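PDB 3EUO: type III Pentaketide Synthase from Neurospora crassa, which probably transfers acyl groups to assemble pentaketide chains, as a type III polyketide synthase of the chalcone and stilbene synthase family. Local coordinates for residues 11-16 / 82-87; 51-56 / 176-181; 199-204 / 327-332; 292-297 / 333-338. All coordinates share one frame; numbering follows the deposited sequence.

Interaction 1 (11-16 / 82-87); sequences QYPPYS and VPLAVE
Gln11, the last residue of strand 4-11, lays its side chain, from CB out to OE1, against Leu84 and Glu87 of helix 70-96. Its CG lies anti to the backbone N (chi1 -176°), and a bend at chi2 then lays the amide along the helix surface. Gln11 CB rests 3.5 Å from Leu84 O, and Gln11 CG meets the methyl Leu84 CD2 at 3.8 Å. Gln11 OE1 comes within 3.3 Å of Glu87 CG. The amide and carboxylate planes are nearly perpendicular, 82° apart, and a water joins them, donating to Gln11 OE1 at 3.0 Å and to Glu87 OE2 at 2.8 Å. Because Gln11 OE1 also accepts from Lys91, an alanine here would probably leave both Lys91 and this water short of an acceptor and open a gap beside the Glu87 methylene. In this helix-on-sheet packing of the thiolase-like fold, helix 70-96 covers a strand end of the large mixed sheet. Tyr12 O lies 3.9 Å from Leu84 CD2, while Tyr12 CB points away from the helix and its ring stacks on His327. The side chains of Pro13 and Leu84 cross at about a right angle: Leu84 CD2 touches Pro13 CA at 3.8 Å, and Leu84 CD1 meets Pro13 CD at 4.1 Å.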
loop_
_atom_site.group_PDB
_atom_site.type_symbol
_atom_site.label_atom_id
_atom_site.label_comp_id
_atom_site.label_asym_id
_atom_site.label_seq_id
_atom_site.Cartn_x
_atom_site.Cartn_y
_atom_site.Cartn_z
ATOM N N GLN A 11 11.791 7.718 16.218
ATOM C CA GLN A 11 12.073 6.798 17.310
ATOM C C GLN A 11 12.883 5.612 16.817
ATOM O O GLN A 11 12.366 4.723 16.133
ATOM C CB GLN A 11 10.786 6.333 18.007
ATOM C CG GLN A 11 11.030 5.444 19.226
ATOM C CD GLN A 11 11.685 6.186 20.382
ATOM O OE1 GLN A 11 11.472 7.383 20.576
ATOM N NE2 GLN A 11 12.486 5.469 21.160
ATOM N N TYR A 12 14.165 5.624 17.157
ATOM C CA TYR A 12 15.026 4.482 16.928
ATOM C C TYR A 12 14.826 3.484 18.065
ATOM O O TYR A 12 14.460 3.880 19.179
ATOM C CB TYR A 12 16.494 4.927 16.839
ATOM C CG TYR A 12 16.861 5.587 15.523
ATOM C CD1 TYR A 12 17.088 4.824 14.376
ATOM C CD2 TYR A 12 16.991 6.982 15.424
ATOM C CE1 TYR A 12 17.436 5.430 13.154
ATOM C CE2 TYR A 12 17.338 7.592 14.214
ATOM C CZ TYR A 12 17.554 6.814 13.082
ATOM O OH TYR A 12 17.891 7.414 11.878
ATOM N N PRO A 13 15.039 2.186 17.793
ATOM C CA PRO A 13 14.978 1.164 18.838
ATOM C C PRO A 13 16.150 1.271 19.826
ATOM O O PRO A 13 17.050 2.095 19.617
ATOM C CB PRO A 13 15.022 -0.147 18.050
ATOM C CG PRO A 13 15.691 0.208 16.763
ATOM C CD PRO A 13 15.324 1.606 16.465
ATOM N N PRO A 14 16.130 0.457 20.903
ATOM C CA PRO A 14 17.100 0.556 22.006
ATOM C C PRO A 14 18.555 0.239 21.660
ATOM O O PRO A 14 19.458 0.752 22.327
ATOM C CB PRO A 14 16.600 -0.494 23.007
ATOM C CG PRO A 14 15.175 -0.741 22.646
ATOM C CD PRO A 14 15.141 -0.604 21.160
ATOM N N TYR A 15 18.783 -0.605 20.653
ATOM C CA TYR A 15 20.112 -1.180 20.425
ATOM C C TYR A 15 20.868 -0.516 19.277
ATOM O O TYR A 15 20.271 -0.068 18.294
ATOM C CB TYR A 15 20.028 -2.698 20.217
ATOM C CG TYR A 15 19.399 -3.439 21.376
ATOM C CD1 TYR A 15 20.188 -3.981 22.396
ATOM C CD2 TYR A 15 18.012 -3.591 21.463
ATOM C CE1 TYR A 15 19.609 -4.661 23.464
ATOM C CE2 TYR A 15 17.424 -4.270 22.533
ATOM C CZ TYR A 15 18.231 -4.802 23.525
ATOM O OH TYR A 15 17.651 -5.474 24.583
ATOM N N SER A 16 22.190 -0.460 19.424
ATOM C CA SER A 16 23.067 0.095 18.400
ATOM C C SER A 16 24.186 -0.898 18.160
ATOM O O SER A 16 24.971 -1.193 19.069
ATOM C CB SER A 16 23.631 1.449 18.839
ATOM O OG SER A 16 22.638 2.465 18.785
ATOM N N VAL A 82 5.954 -1.705 15.940
ATOM C CA VAL A 82 4.779 -0.840 16.135
ATOM C C VAL A 82 4.947 0.207 17.265
ATOM O O VAL A 82 4.611 1.374 17.062
ATOM C CB VAL A 82 3.452 -1.666 16.235
ATOM C CG1 VAL A 82 2.286 -0.826 16.790
ATOM C CG2 VAL A 82 3.102 -2.240 14.869
ATOM N N PRO A 83 5.510 -0.189 18.430
ATOM C CA PRO A 83 5.756 0.798 19.495
ATOM C C PRO A 83 6.637 1.981 19.066
ATOM O O PRO A 83 6.460 3.095 19.574
ATOM C CB PRO A 83 6.466 -0.033 20.575
ATOM C CG PRO A 83 5.966 -1.426 20.346
ATOM C CD PRO A 83 5.919 -1.542 18.856
ATOM N N LEU A 84 7.585 1.738 18.155
ATOM C CA LEU A 84 8.443 2.797 17.625
ATOM C C LEU A 84 7.595 3.759 16.804
ATOM O O LEU A 84 7.739 4.982 16.906
ATOM C CB LEU A 84 9.551 2.207 16.737
ATOM C CG LEU A 84 10.480 1.144 17.323
ATOM C CD1 LEU A 84 11.394 0.568 16.244
ATOM C CD2 LEU A 84 11.285 1.717 18.485
ATOM N N ALA A 85 6.705 3.192 15.996
ATOM C CA ALA A 85 5.819 3.979 15.140
ATOM C C ALA A 85 4.843 4.808 15.975
ATOM O O ALA A 85 4.544 5.960 15.644
ATOM C CB ALA A 85 5.069 3.066 14.189
ATOM N N VAL A 86 4.358 4.216 17.063
ATOM C CA VAL A 86 3.447 4.911 17.963
ATOM C C VAL A 86 4.173 6.108 18.591
ATOM O O VAL A 86 3.642 7.216 18.609
ATOM C CB VAL A 86 2.846 3.968 19.038
ATOM C CG1 VAL A 86 2.048 4.754 20.077
ATOM C CG2 VAL A 86 1.947 2.903 18.388
ATOM N N GLU A 87 5.397 5.889 19.066
ATOM C CA GLU A 87 6.149 6.968 19.725
ATOM C C GLU A 87 6.572 8.092 18.768
ATOM O O GLU A 87 6.475 9.276 19.114
ATOM C CB GLU A 87 7.343 6.393 20.497
ATOM C CG GLU A 87 8.232 7.431 21.195
ATOM C CD GLU A 87 7.523 8.212 22.308
ATOM O OE1 GLU A 87 6.434 7.799 22.768
ATOM O OE2 GLU A 87 8.073 9.252 22.727
HETATM O O HOH W 1 10.894 9.236 22.799
#

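Interaction 2 (51-56 / 176-181); sequences RSSIGN and VSTTMV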
loop_
_atom_site.group_PDB
_atom_site.type_symbol
_atom_site.label_atom_id
_atom_site.label_comp_id
_atom_site.label_asym_id
_atom_site.label_seq_id
_atom_site.Cartn_x
_atom_site.Cartn_y
_atom_site.Cartn_z
ATOM N N ARG A 51 24.542 0.543 13.530
ATOM C CA ARG A 51 23.198 0.383 12.976
ATOM C C ARG A 51 22.194 0.208 14.111
ATOM O O ARG A 51 22.427 -0.545 15.054
ATOM C CB ARG A 51 23.115 -0.817 12.033
ATOM C CG ARG A 51 23.924 -0.708 10.746
ATOM C CD ARG A 51 23.843 -2.009 9.926
ATOM N NE ARG A 51 24.310 -3.166 10.691
ATOM C CZ ARG A 51 23.526 -4.113 11.207
ATOM N NH1 ARG A 51 22.201 -4.073 11.041
ATOM N NH2 ARG A 51 24.068 -5.109 11.901
ATOM N N SER A 52 21.075 0.911 14.015
ATOM C CA SER A 52 20.018 0.822 15.010
ATOM C C SER A 52 19.241 -0.476 14.823
ATOM O O SER A 52 18.941 -0.854 13.694
ATOM C CB SER A 52 19.088 2.023 14.877
ATOM O OG SER A 52 19.749 3.205 15.329
ATOM N N SER A 53 18.929 -1.149 15.930
ATOM C CA SER A 53 18.242 -2.446 15.882
ATOM C C SER A 53 17.292 -2.671 17.050
ATOM O O SER A 53 17.544 -2.225 18.177
ATOM C CB SER A 53 19.264 -3.582 15.830
ATOM O OG SER A 53 18.638 -4.851 15.770
ATOM N N ILE A 54 16.202 -3.382 16.770
ATOM C CA ILE A 54 15.263 -3.815 17.806
ATOM C C ILE A 54 15.898 -4.790 18.802
ATOM O O ILE A 54 15.368 -4.999 19.894
ATOM C CB ILE A 54 13.983 -4.455 17.213
ATOM C CG1 ILE A 54 14.319 -5.680 16.350
ATOM C CG2 ILE A 54 13.171 -3.426 16.445
ATOM C CD1 ILE A 54 14.256 -7.009 17.099
ATOM N N GLY A 55 17.021 -5.390 18.419
ATOM C CA GLY A 55 17.688 -6.363 19.288
ATOM C C GLY A 55 19.201 -6.374 19.181
ATOM O O GLY A 55 19.797 -5.691 18.344
ATOM N N ASN A 56 19.829 -7.152 20.055
ATOM C CA ASN A 56 21.250 -7.416 19.942
ATOM C C ASN A 56 21.453 -8.823 19.366
ATOM O O ASN A 56 20.480 -9.559 19.195
ATOM C CB ASN A 56 21.952 -7.214 21.296
ATOM C CG ASN A 56 21.488 -8.190 22.359
ATOM O OD1 ASN A 56 21.066 -9.309 22.062
ATOM N ND2 ASN A 56 21.578 -7.768 23.618
ATOM N N VAL A 176 11.638 -2.569 10.015
ATOM C CA VAL A 176 12.424 -3.473 10.857
ATOM C C VAL A 176 13.124 -4.445 9.908
ATOM O O VAL A 176 12.531 -5.430 9.454
ATOM C CB VAL A 176 11.554 -4.243 11.880
ATOM C CG1 VAL A 176 12.423 -5.179 12.733
ATOM C CG2 VAL A 176 10.780 -3.268 12.780
ATOM N N SER A 177 14.378 -4.145 9.594
ATOM C CA SER A 177 15.139 -4.923 8.626
ATOM C C SER A 177 16.145 -5.872 9.278
ATOM O O SER A 177 16.521 -6.882 8.680
ATOM C CB SER A 177 15.894 -3.979 7.694
ATOM O OG SER A 177 16.823 -3.209 8.434
ATOM N N THR A 178 16.596 -5.542 10.487
ATOM C CA THR A 178 17.720 -6.278 11.097
ATOM C C THR A 178 17.386 -7.720 11.438
ATOM O O THR A 178 18.283 -8.565 11.520
ATOM C CB THR A 178 18.287 -5.590 12.362
ATOM O OG1 THR A 178 17.270 -5.521 13.365
ATOM C CG2 THR A 178 18.818 -4.198 12.036
ATOM N N THR A 179 16.097 -7.998 11.615
ATOM C CA THR A 179 15.622 -9.338 11.951
ATOM C C THR A 179 15.761 -10.308 10.776
ATOM O O THR A 179 15.587 -11.516 10.939
ATOM C CB THR A 179 14.157 -9.304 12.424
ATOM O OG1 THR A 179 13.360 -8.576 11.472
ATOM C CG2 THR A 179 14.054 -8.621 13.793
ATOM N N MET A 180 16.067 -9.773 9.597
ATOM C CA MET A 180 16.227 -10.587 8.396
ATOM C C MET A 180 17.685 -10.983 8.165
ATOM O O MET A 180 18.024 -11.568 7.132
ATOM C CB MET A 180 15.598 -9.885 7.172
ATOM C CG MET A 180 14.043 -9.953 7.178
ATOM S SD MET A 180 13.226 -9.007 5.867
ATOM C CE MET A 180 11.925 -8.243 6.821
ATOM N N VAL A 181 18.526 -10.718 9.167
ATOM C CA VAL A 181 19.948 -11.049 9.106
ATOM C C VAL A 181 20.181 -12.540 8.807
ATOM O O VAL A 181 21.006 -12.867 7.949
ATOM C CB VAL A 181 20.726 -10.561 10.373
ATOM C CG1 VAL A 181 20.203 -11.223 11.639
ATOM C CG2 VAL A 181 22.248 -10.785 10.224
#
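Strand 51-53 of the small antiparallel sheet, carrying Ser53, meets Thr178 in the 3-10 turn that links strand 168-175 to helix 181-191. Thr178 fits in by splitting its branches. With chi1 at 62° its OG1 lies between the backbone N and carbonyl carbon, near the hydroxyl of Ser53 (Thr178 OG1 to Ser53 OG, 2.8 Å). Its methyl goes the other way and comes to the edge of the Arg51 guanidinium, near its plane, with Thr178 CG2 3.5 Å from Arg51 NH1; Ser52 O is 3.7 Å from the same methyl CG2 of Thr178. Ser53 OG is turned back on its own chain and donates to Gly55 O over 2.9 Å, which closes the turn after the strand. Ile54 supplies the apolar half of the contact. Ile54 CD1 reaches Thr179 CG2 at 3.7 Å, and Ile54 CG1 meets Val176 CG1 at 4.1 Å, each pair of side chains crossing at about a right angle. The polar centre depends on a third element: Asp203 accepts from Thr178 OG1, Ser177 N and Ile54 N, while Arg51 NH1 donates to Phe201 O. A buried carboxylate receiving three donors is likely to remain ionised, so both segments are probably tied to one shared negative charge.

Interaction 3 (199-204 / 327-332); sequences ALFSDC and HGNSSS
Two torsions set up the meeting of Ser202 with His327 and of Phe201 with Asn329: chi1 of Ser202 (60°) swings its hydroxyl across to segment 327-332, and chi1 of Asn329 (174°) lays its amide alongside the Phe201 ring. Ser202 OG donates to His327 O at 2.7 Å, and Ser330 OG lies 2.7 Å from the same Ser202 OG. The backbones form a single bridge, in which Asn329 N donates to Leu200 O at 3.0 Å and Ser202 N to Asn329 O at 2.9 Å. Gly328 has positive phi, where a CB would jam against His327 O and also sit tightly against Leu200 O. Asn329 CG is pinned by an Asx turn, Asn329 OD1 accepting from Ser331 N at 2.8 Å, while Asn329 ND2 sits 3.3 Å from Phe201 CE1 and donates to the sulfinic group of modified Cys143. As in relatives, Asn329 probably belongs to the Cys-His-Asn triad, and Phe201 probably corresponds to a gatekeeper phenylalanine of chalcone synthases. A leucine in place of Asn329 would probably leave Ser331 N without its side-chain acceptor and the modified cysteine without this donor. Segment 199-204 joins helix 197-200 to strand 204-211, and segment 327-332 joins helices 318-327 and 334-342, with strand 51-53 alongside.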
loop_
_atom_site.group_PDB
_atom_site.type_symbol
_atom_site.label_atom_id
_atom_site.label_comp_id
_atom_site.label_asym_id
_atom_site.label_seq_id
_atom_site.Cartn_x
_atom_site.Cartn_y
_atom_site.Cartn_z
ATOM N N ALA A 199 25.107 -5.404 5.823
ATOM C CA ALA A 199 26.089 -4.365 6.165
ATOM C C ALA A 199 25.450 -2.976 6.273
ATOM O O ALA A 199 26.043 -2.039 6.830
ATOM C CB ALA A 199 27.197 -4.336 5.117
ATOM N N LEU A 200 24.243 -2.839 5.728
ATOM C CA LEU A 200 23.663 -1.518 5.518
ATOM C C LEU A 200 22.421 -1.237 6.346
ATOM O O LEU A 200 22.292 -0.161 6.932
ATOM C CB LEU A 200 23.327 -1.318 4.041
ATOM C CG LEU A 200 24.441 -1.359 2.996
ATOM C CD1 LEU A 200 23.796 -1.182 1.633
ATOM C CD2 LEU A 200 25.452 -0.251 3.271
ATOM N N PHE A 201 21.499 -2.192 6.380
ATOM C CA PHE A 201 20.141 -1.879 6.835
ATOM C C PHE A 201 19.911 -1.921 8.340
ATOM O O PHE A 201 20.459 -2.764 9.052
ATOM C CB PHE A 201 19.111 -2.733 6.088
ATOM C CG PHE A 201 18.905 -2.301 4.670
ATOM C CD1 PHE A 201 18.109 -1.193 4.380
ATOM C CD2 PHE A 201 19.518 -2.988 3.624
ATOM C CE1 PHE A 201 17.913 -0.781 3.056
ATOM C CE2 PHE A 201 19.333 -2.584 2.294
ATOM C CZ PHE A 201 18.531 -1.480 2.013
ATOM N N SER A 202 19.079 -0.986 8.793
ATOM C CA SER A 202 18.769 -0.798 10.203
ATOM C C SER A 202 17.267 -0.561 10.423
ATOM O O SER A 202 16.481 -0.509 9.460
ATOM C CB SER A 202 19.583 0.385 10.748
ATOM O OG SER A 202 19.273 1.584 10.044
ATOM N N ASP A 203 16.888 -0.391 11.691
ATOM C CA ASP A 203 15.492 -0.300 12.120
ATOM C C ASP A 203 15.194 1.105 12.639
ATOM O O ASP A 203 16.023 1.704 13.330
ATOM C CB ASP A 203 15.192 -1.312 13.238
ATOM C CG ASP A 203 15.599 -2.733 12.878
ATOM O OD1 ASP A 203 15.715 -3.045 11.674
ATOM O OD2 ASP A 203 15.805 -3.541 13.810
ATOM N N CYS A 204 14.009 1.614 12.310
ATOM C CA CYS A 204 13.607 2.957 12.716
ATOM C C CYS A 204 12.143 3.200 12.412
ATOM O O CYS A 204 11.573 2.577 11.518
ATOM C CB CYS A 204 14.432 4.015 11.972
ATOM S SG CYS A 204 14.161 5.731 12.518
ATOM N N HIS A 327 23.420 5.527 12.477
ATOM C CA HIS A 327 22.219 4.676 12.515
ATOM C C HIS A 327 22.070 3.720 11.339
ATOM O O HIS A 327 21.285 2.769 11.411
ATOM C CB HIS A 327 20.955 5.538 12.630
ATOM C CG HIS A 327 20.944 6.428 13.831
ATOM N ND1 HIS A 327 20.527 5.999 15.071
ATOM C CD2 HIS A 327 21.324 7.719 13.986
ATOM C CE1 HIS A 327 20.635 6.991 15.937
ATOM N NE2 HIS A 327 21.117 8.045 15.303
ATOM N N GLY A 328 22.795 3.967 10.251
ATOM C CA GLY A 328 22.683 3.103 9.073
ATOM C C GLY A 328 21.508 3.502 8.192
ATOM O O GLY A 328 20.899 4.549 8.394
ATOM N N ASN A 329 21.191 2.647 7.225
ATOM C CA ASN A 329 20.101 2.880 6.278
ATOM C C ASN A 329 18.822 2.220 6.799
ATOM O O ASN A 329 18.688 0.998 6.753
ATOM C CB ASN A 329 20.509 2.322 4.898
ATOM C CG ASN A 329 19.393 2.380 3.855
ATOM O OD1 ASN A 329 18.261 2.749 4.146
ATOM N ND2 ASN A 329 19.722 1.987 2.625
ATOM N N SER A 330 17.885 3.034 7.288
ATOM C CA SER A 330 16.631 2.521 7.855
ATOM C C SER A 330 15.509 2.504 6.815
ATOM O O SER A 330 14.335 2.664 7.160
ATOM C CB SER A 330 16.209 3.344 9.084
ATOM O OG SER A 330 17.232 3.361 10.067
ATOM N N SER A 331 15.887 2.296 5.551
ATOM C CA SER A 331 14.949 2.253 4.425
ATOM C C SER A 331 14.016 3.481 4.435
ATOM O O SER A 331 14.494 4.606 4.603
ATOM C CB SER A 331 14.206 0.910 4.402
ATOM O OG SER A 331 13.316 0.820 3.306
ATOM N N SER A 332 12.705 3.283 4.294
ATOM C CA SER A 332 11.769 4.407 4.155
ATOM C C SER A 332 11.729 5.371 5.350
ATOM O O SER A 332 11.290 6.513 5.206
ATOM C CB SER A 332 10.348 3.900 3.876
ATOM O OG SER A 332 9.800 3.288 5.032
#

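Interaction 4 (292-297 / 333-338); sequences DWAMHP and ATIFSV
Ala294 and Val338 meet where edge strand 292-295 of the large mixed sheet runs beneath helix 334-342, in the C-terminal half of this thiolase-like fold. The two axes pass 8.2 Å apart and run nearly antiparallel, at 152°, so that one helix flank covers the strand and the loop after it. The small methyl of Ala294 leaves a shallow hollow for two larger bumps. Val338 CG1 settles 3.9 Å from Ala294 CB, while its other methyl leans along the chain toward Met295 O. Ile335 CD1 fills the rest: with CG1 anti to the backbone N (chi1 -168°) and a bend at chi2, it presses to 3.3 Å from Ala294 O and 4.2 Å from Ala294 CB. Further along, Thr334 wedges between the two residues that follow the strand. The methyl Thr334 CG2 points at the proline ring, 3.6 Å from Pro297 CD, and the threonine hydroxyl is held by Ser331 O. His296 is probably the histidine of the catalytic triad, as in chalcone synthases, and its NE2 makes a weak hydrogen bond with Asn329 OD1. Thr334 packs at one edge of the His296 ring, where Thr334 CB lies in the ring plane, 3.4 Å from His296 CD2.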
loop_
_atom_site.group_PDB
_atom_site.type_symbol
_atom_site.label_atom_id
_atom_site.label_comp_id
_atom_site.label_asym_id
_atom_site.label_seq_id
_atom_site.Cartn_x
_atom_site.Cartn_y
_atom_site.Cartn_z
ATOM N N ASP A 292 20.360 23.318 0.982
ATOM C CA ASP A 292 20.665 22.186 1.846
ATOM C C ASP A 292 20.027 20.962 1.217
ATOM O O ASP A 292 18.979 21.062 0.595
ATOM C CB ASP A 292 20.129 22.414 3.254
ATOM C CG ASP A 292 21.115 23.174 4.135
ATOM O OD1 ASP A 292 22.342 23.087 3.880
ATOM O OD2 ASP A 292 20.660 23.856 5.079
ATOM N N TRP A 293 20.673 19.815 1.378
ATOM C CA TRP A 293 20.258 18.598 0.708
ATOM C C TRP A 293 19.967 17.488 1.715
ATOM O O TRP A 293 20.870 16.984 2.394
ATOM C CB TRP A 293 21.331 18.160 -0.287
ATOM C CG TRP A 293 21.297 18.898 -1.592
ATOM C CD1 TRP A 293 21.732 20.171 -1.831
ATOM C CD2 TRP A 293 20.829 18.391 -2.841
ATOM N NE1 TRP A 293 21.548 20.492 -3.157
ATOM C CE2 TRP A 293 20.988 19.418 -3.799
ATOM C CE3 TRP A 293 20.275 17.168 -3.244
ATOM C CZ2 TRP A 293 20.622 19.258 -5.139
ATOM C CZ3 TRP A 293 19.908 17.009 -4.573
ATOM C CH2 TRP A 293 20.089 18.048 -5.506
ATOM N N ALA A 294 18.690 17.138 1.830
ATOM C CA ALA A 294 18.271 16.034 2.675
ATOM C C ALA A 294 18.218 14.790 1.783
ATOM O O ALA A 294 17.173 14.470 1.208
ATOM C CB ALA A 294 16.900 16.326 3.285
ATOM N N MET A 295 19.357 14.114 1.646
ATOM C CA MET A 295 19.438 12.908 0.823
ATOM C C MET A 295 19.178 11.666 1.659
ATOM O O MET A 295 19.656 11.572 2.789
ATOM C CB MET A 295 20.829 12.794 0.191
ATOM C CG MET A 295 21.017 11.583 -0.725
ATOM S SD MET A 295 20.223 11.775 -2.339
ATOM C CE MET A 295 20.753 13.452 -2.707
ATOM N N HIS A 296 18.434 10.710 1.108
ATOM C CA HIS A 296 18.348 9.400 1.736
ATOM C C HIS A 296 19.680 8.692 1.502
ATOM O O HIS A 296 20.078 8.485 0.349
ATOM C CB HIS A 296 17.209 8.550 1.171
ATOM C CG HIS A 296 17.190 7.160 1.725
ATOM N ND1 HIS A 296 17.458 6.042 0.963
ATOM C CD2 HIS A 296 16.989 6.714 2.987
ATOM C CE1 HIS A 296 17.399 4.966 1.727
ATOM N NE2 HIS A 296 17.110 5.347 2.959
ATOM N N PRO A 297 20.376 8.325 2.591
ATOM C CA PRO A 297 21.698 7.730 2.446
ATOM C C PRO A 297 21.604 6.221 2.208
ATOM O O PRO A 297 21.872 5.426 3.117
ATOM C CB PRO A 297 22.363 8.053 3.778
ATOM C CG PRO A 297 21.223 8.052 4.777
ATOM C CD PRO A 297 19.976 8.456 4.008
ATOM N N ALA A 333 12.174 4.902 6.518
ATOM C CA ALA A 333 12.122 5.706 7.750
ATOM C C ALA A 333 13.261 6.726 7.870
ATOM O O ALA A 333 13.204 7.631 8.709
ATOM C CB ALA A 333 12.090 4.793 8.981
ATOM N N THR A 334 14.285 6.595 7.031
ATOM C CA THR A 334 15.485 7.411 7.201
ATOM C C THR A 334 15.275 8.872 6.819
ATOM O O THR A 334 15.827 9.766 7.468
ATOM C CB THR A 334 16.687 6.867 6.404
ATOM O OG1 THR A 334 16.780 5.452 6.583
ATOM C CG2 THR A 334 17.983 7.515 6.887
ATOM N N ILE A 335 14.498 9.114 5.769
ATOM C CA ILE A 335 14.385 10.474 5.241
ATOM C C ILE A 335 13.777 11.452 6.244
ATOM O O ILE A 335 14.263 12.581 6.363
ATOM C CB ILE A 335 13.712 10.559 3.832
ATOM C CG1 ILE A 335 13.888 11.956 3.212
ATOM C CG2 ILE A 335 12.233 10.186 3.889
ATOM C CD1 ILE A 335 15.338 12.435 3.122
ATOM N N PHE A 336 12.739 11.033 6.975
ATOM C CA PHE A 336 12.152 11.932 7.978
ATOM C C PHE A 336 13.114 12.126 9.149
ATOM O O PHE A 336 13.128 13.186 9.783
ATOM C CB PHE A 336 10.776 11.451 8.474
ATOM C CG PHE A 336 9.700 11.388 7.399
ATOM C CD1 PHE A 336 9.790 12.136 6.232
ATOM C CD2 PHE A 336 8.565 10.593 7.600
ATOM C CE1 PHE A 336 8.790 12.070 5.251
ATOM C CE2 PHE A 336 7.562 10.525 6.638
ATOM C CZ PHE A 336 7.670 11.263 5.461
ATOM N N SER A 337 13.917 11.098 9.423
ATOM C CA SER A 337 14.969 11.173 10.429
ATOM C C SER A 337 16.011 12.224 10.039
ATOM O O SER A 337 16.429 13.025 10.879
ATOM C CB SER A 337 15.622 9.803 10.625
ATOM O OG SER A 337 16.557 9.836 11.681
ATOM N N VAL A 338 16.405 12.215 8.764
ATOM C CA VAL A 338 17.269 13.258 8.190
ATOM C C VAL A 338 16.653 14.671 8.318
ATOM O O VAL A 338 17.312 15.597 8.807
ATOM C CB VAL A 338 17.644 12.930 6.722
ATOM C CG1 VAL A 338 18.396 14.090 6.065
ATOM C CG2 VAL A 338 18.477 11.637 6.658
#

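Interactions 1 and 2 come first along the chain, with alternating segments, and share the small sheet in which strands 15-17 and 51-53 are neighbours. Interactions 3 and 4 follow, likewise interleaved. Interaction 3 is the hub: its centre lies about 8 Å from that of interaction 2, about 12 Å from interaction 4 and about 13 Å from interaction 1, and its residues touch all three. Interactions 2 and 4, about 20 Å apart between centres, do not touch. Tyr12 of interaction 1 nevertheless reaches Ser337 of interaction 4 through its hydroxyl. Residues 327-338 run from interaction 3 into interaction 4 and pack against 292-297, so Asn329 and His296, probably two triad members, meet from different parts of the chain.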